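Local structure of HTH-type dhaKLM operon transcriptional activator DhaS (Lactococcus lactis, 2IU5) at residues 47-50 against 51-54; 36-39 against 40-43. The protein activates transcription of the dhaKLM operon in complex with DhaQ, in response to dihydroxyacetone, by binding an inverted repeat that partly overlaps the -35 promoter sequence. The protein carries 1 engineered substitution. One frame throughout, in Å; residues are numbered along the deposited sequence.

Interaction 1 of 2, residues 47-50 against 51-54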
loop_
_atom_site.group_PDB
_atom_site.type_symbol
_atom_site.label_atom_id
_atom_site.label_comp_id
_atom_site.label_asym_id
_atom_site.label_seq_id
_atom_site.Cartn_x
_atom_site.Cartn_y
_atom_site.Cartn_z
ATOM N N ARG A 47 -16.986 36.936 -8.947
ATOM C CA ARG A 47 -16.947 36.063 -7.784
ATOM C C ARG A 47 -18.214 35.250 -7.584
ATOM O O ARG A 47 -18.149 34.044 -7.314
ATOM C CB ARG A 47 -16.677 36.871 -6.519
ATOM C CG ARG A 47 -16.538 36.047 -5.267
ATOM C CD ARG A 47 -16.257 36.973 -4.095
ATOM N NE ARG A 47 -16.088 36.209 -2.875
ATOM C CZ ARG A 47 -17.079 35.785 -2.099
ATOM N NH1 ARG A 47 -18.344 36.050 -2.409
ATOM N NH2 ARG A 47 -16.788 35.089 -0.996
ATOM N N GLN A 48 -19.368 35.901 -7.709
ATOM C CA GLN A 48 -20.624 35.238 -7.386
ATOM C C GLN A 48 -20.855 33.986 -8.248
ATOM O O GLN A 48 -21.565 33.058 -7.852
ATOM C CB GLN A 48 -21.777 36.224 -7.541
ATOM C CG GLN A 48 -23.108 35.706 -7.012
ATOM C CD GLN A 48 -23.047 35.335 -5.538
ATOM O OE1 GLN A 48 -22.415 36.027 -4.733
ATOM N NE2 GLN A 48 -23.709 34.232 -5.178
ATOM N N THR A 49 -20.256 33.952 -9.432
ATOM C CA THR A 49 -20.428 32.830 -10.354
ATOM C C THR A 49 -19.944 31.523 -9.719
ATOM O O THR A 49 -20.460 30.451 -10.038
ATOM C CB THR A 49 -19.699 33.103 -11.692
ATOM O OG1 THR A 49 -20.289 34.251 -12.317
ATOM C CG2 THR A 49 -19.818 31.930 -12.631
ATOM N N PHE A 50 -18.968 31.601 -8.827
ATOM C CA PHE A 50 -18.441 30.397 -8.163
ATOM C C PHE A 50 -19.591 29.614 -7.573
ATOM O O PHE A 50 -19.602 28.383 -7.620
ATOM C CB PHE A 50 -17.482 30.834 -7.057
ATOM C CG PHE A 50 -16.861 29.712 -6.245
ATOM C CD1 PHE A 50 -15.637 29.166 -6.620
ATOM C CD2 PHE A 50 -17.496 29.226 -5.102
ATOM C CE1 PHE A 50 -15.048 28.144 -5.880
ATOM C CE2 PHE A 50 -16.907 28.203 -4.358
ATOM C CZ PHE A 50 -15.703 27.669 -4.738
ATOM N N TYR A 51 -20.573 30.319 -7.023
ATOM C CA TYR A 51 -21.663 29.679 -6.273
ATOM C C TYR A 51 -22.755 29.047 -7.126
ATOM O O TYR A 51 -23.693 28.395 -6.626
ATOM C CB TYR A 51 -22.212 30.727 -5.289
ATOM C CG TYR A 51 -21.102 31.060 -4.331
ATOM C CD1 TYR A 51 -20.786 30.194 -3.285
ATOM C CD2 TYR A 51 -20.368 32.228 -4.472
ATOM C CE1 TYR A 51 -19.751 30.496 -2.401
ATOM C CE2 TYR A 51 -19.334 32.534 -3.590
ATOM C CZ TYR A 51 -19.042 31.661 -2.562
ATOM O OH TYR A 51 -18.023 31.950 -1.678
ATOM N N ASN A 52 -22.648 29.229 -8.436
ATOM C CA ASN A 52 -23.496 28.453 -9.326
ATOM C C ASN A 52 -23.007 27.016 -9.336
ATOM O O ASN A 52 -23.728 26.139 -9.809
ATOM C CB ASN A 52 -23.440 29.032 -10.731
ATOM C CG ASN A 52 -24.313 30.265 -10.880
ATOM O OD1 ASN A 52 -23.948 31.215 -11.565
ATOM N ND2 ASN A 52 -25.470 30.251 -10.236
ATOM N N TYR A 53 -21.803 26.776 -8.819
ATOM C CA TYR A 53 -21.139 25.483 -8.995
ATOM C C TYR A 53 -20.638 24.833 -7.706
ATOM O O TYR A 53 -20.712 23.616 -7.568
ATOM C CB TYR A 53 -19.978 25.606 -9.976
ATOM C CG TYR A 53 -20.398 26.186 -11.302
ATOM C CD1 TYR A 53 -21.127 25.427 -12.211
ATOM C CD2 TYR A 53 -20.072 27.494 -11.645
ATOM C CE1 TYR A 53 -21.515 25.967 -13.435
ATOM C CE2 TYR A 53 -20.456 28.040 -12.863
ATOM C CZ TYR A 53 -21.168 27.276 -13.741
ATOM O OH TYR A 53 -21.541 27.836 -14.948
ATOM N N PHE A 54 -20.132 25.626 -6.766
ATOM C CA PHE A 54 -19.518 25.074 -5.560
ATOM C C PHE A 54 -19.874 25.921 -4.367
ATOM O O PHE A 54 -20.003 27.127 -4.510
ATOM C CB PHE A 54 -18.003 25.075 -5.681
ATOM C CG PHE A 54 -17.507 24.374 -6.911
ATOM C CD1 PHE A 54 -17.577 22.991 -6.996
ATOM C CD2 PHE A 54 -16.978 25.099 -7.964
ATOM C CE1 PHE A 54 -17.120 22.339 -8.136
ATOM C CE2 PHE A 54 -16.519 24.446 -9.105
ATOM C CZ PHE A 54 -16.597 23.064 -9.176
#
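Tyr51 turns one face of its ring to the edge of Phe50, in the stretch that forms the second, recognition half of the predicted helix-turn-helix of this TetR-family regulator. The pair is T-shaped: the ring planes stand 70° apart, and Phe50 CD2 sits over the centre of the tyrosine ring, 3.8 Å from Tyr51 CZ. Phe50 reaches this place because its CG is anti to the backbone N (chi1 179°), which brings the buried ring beside Tyr51. Farther out, the extended Arg47 chain brings NH1 to 3.8 Å from Tyr51 CE2, while its NE has Ser37 OG as polar partner outside the segments. At the other end of the tyrosine, the Gln48 amide nitrogen NE2 lies 3.8 Å from Tyr51 CB. The backbone meanwhile closes short i to i+3 turns, Tyr51 N to Gln48 O and Asn52 N to Thr49 O. Tyr53 runs alongside Thr49, its CE2 3.9 Å from Thr49 CG2, and its side chain also touches Thr14 and Gln15 of helix 13-28. The Phe54 ring is oblique to that of Phe50 (planes 52° apart), with Phe54 CB against Phe50 CE2 and CZ, and packs edge-to-face with Trp63. Two N-H groups grip Phe50 O: Tyr53 N, above the carbonyl plane, and Phe54 N, lying in that plane at 2.9 Å from Phe50 O.

Interaction 2 of 2, residues 36-39 against 40-43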
loop_
_atom_site.group_PDB
_atom_site.type_symbol
_atom_site.label_atom_id
_atom_site.label_comp_id
_atom_site.label_asym_id
_atom_site.label_seq_id
_atom_site.Cartn_x
_atom_site.Cartn_y
_atom_site.Cartn_z
ATOM N N VAL A 36 -12.218 31.996 -1.820
ATOM C CA VAL A 36 -13.002 32.026 -3.046
ATOM C C VAL A 36 -12.740 33.298 -3.851
ATOM O O VAL A 36 -12.629 33.271 -5.077
ATOM C CB VAL A 36 -14.490 31.854 -2.761
ATOM C CG1 VAL A 36 -15.313 32.149 -4.012
ATOM C CG2 VAL A 36 -14.753 30.428 -2.290
ATOM N N SER A 37 -12.638 34.430 -3.162
ATOM C CA SER A 37 -12.270 35.660 -3.856
ATOM C C SER A 37 -10.966 35.482 -4.643
ATOM O O SER A 37 -10.897 35.896 -5.801
ATOM C CB SER A 37 -12.154 36.787 -2.844
ATOM O OG SER A 37 -13.403 36.956 -2.191
ATOM N N ASP A 38 -9.942 34.876 -4.026
ATOM C CA ASP A 38 -8.651 34.680 -4.698
ATOM C C ASP A 38 -8.826 33.798 -5.938
ATOM O O ASP A 38 -8.296 34.103 -7.015
ATOM C CB ASP A 38 -7.618 34.004 -3.783
ATOM C CG ASP A 38 -7.187 34.856 -2.616
ATOM O OD1 ASP A 38 -7.220 36.107 -2.742
ATOM O OD2 ASP A 38 -6.802 34.273 -1.561
ATOM N N ILE A 39 -9.570 32.707 -5.782
ATOM C CA ILE A 39 -9.781 31.766 -6.890
ATOM C C ILE A 39 -10.401 32.474 -8.077
ATOM O O ILE A 39 -9.968 32.310 -9.220
ATOM C CB ILE A 39 -10.661 30.592 -6.447
ATOM C CG1 ILE A 39 -9.868 29.740 -5.459
ATOM C CG2 ILE A 39 -11.047 29.697 -7.641
ATOM C CD1 ILE A 39 -10.765 28.754 -4.668
ATOM N N MET A 40 -11.427 33.270 -7.804
ATOM C CA MET A 40 -12.170 33.914 -8.879
ATOM C C MET A 40 -11.439 35.101 -9.503
ATOM O O MET A 40 -11.567 35.349 -10.700
ATOM C CB MET A 40 -13.596 34.279 -8.434
ATOM C CG MET A 40 -14.388 33.032 -7.972
ATOM S SD MET A 40 -14.521 31.744 -9.231
ATOM C CE MET A 40 -15.743 32.470 -10.315
ATOM N N GLN A 41 -10.667 35.832 -8.709
ATOM C CA GLN A 41 -9.703 36.791 -9.253
ATOM C C GLN A 41 -8.748 36.129 -10.236
ATOM O O GLN A 41 -8.510 36.629 -11.343
ATOM C CB GLN A 41 -8.916 37.435 -8.118
ATOM C CG GLN A 41 -9.771 38.444 -7.401
ATOM C CD GLN A 41 -9.099 38.982 -6.163
ATOM O OE1 GLN A 41 -7.992 38.564 -5.816
ATOM N NE2 GLN A 41 -9.765 39.911 -5.490
ATOM N N THR A 42 -8.190 34.981 -9.846
ATOM C CA THR A 42 -7.230 34.296 -10.693
ATOM C C THR A 42 -7.924 33.748 -11.953
ATOM O O THR A 42 -7.355 33.764 -13.051
ATOM C CB THR A 42 -6.542 33.174 -9.896
ATOM O OG1 THR A 42 -5.764 33.777 -8.861
ATOM C CG2 THR A 42 -5.589 32.364 -10.751
ATOM N N ALA A 43 -9.153 33.269 -11.793
ATOM C CA ALA A 43 -9.928 32.739 -12.910
ATOM C C ALA A 43 -10.432 33.819 -13.864
ATOM O O ALA A 43 -10.831 33.517 -15.002
ATOM C CB ALA A 43 -11.109 31.925 -12.393
HETATM O O HOH W 1 -5.711 35.626 -6.768
#
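Val36 and Met40, one helical turn apart, lie side by side and point the same way, with Val36 CG1 4.2 Å from Met40 CG. Bends at both chi2 and chi3 fold the methionine chain, and its sulfur also passes Ile39, where Met40 SD is 4.3 Å from Ile39 CG2. These three buried side chains form the inner face of helix 36-43: Ile39 and Met40 rest on Ile18 of helix 13-28, and Val36 and Ile39 on Gln57 of helix 57-73. The helix is the first of the predicted helix-turn-helix, and its i to i+4 bonds are regular; Met40 N is bonded to Val36 O at 3.0 Å. Polar side chains occupy another flank. There the Asp38 carboxylate and the Gln41 amide cross with their planes 53° apart; both oxygens being acceptors, the 4.0 Å between Asp38 OD1 and Gln41 OE1 is mere proximity. Gln41 CG lies closer to the backbone, 3.2 Å from Ser37 O. Thr42 has its OG1 beside the backbone N (chi1 -66°), where a water joins it at 2.8 Å from Thr42 OG1 and donates a hydrogen bond to Asp38 O, the carbonyl that also accepts Thr42 N.

How the interactions relate
Interaction 2 is the first helix of the predicted helix-turn-helix; interaction 1 lies in the residues that follow it and folds back on its start. Their centres are about 11 Å apart and they pack directly on each other. Val36 CG1 is the shared apolar point, lying 3.6 Å from both Phe50 CG and Tyr51 OH. Met40 extends the seam, its CE 3.7 Å from Phe50 N. On the polar side, a probable hydrogen bond of 2.9 Å joins Arg47 NE to Ser37 OG. Ile18 of helix 13-28 touches Phe50 as well as Ile39 and Met40, so both interactions pack on the same residue of that helix, within the TetR-type helix-turn-helix domain.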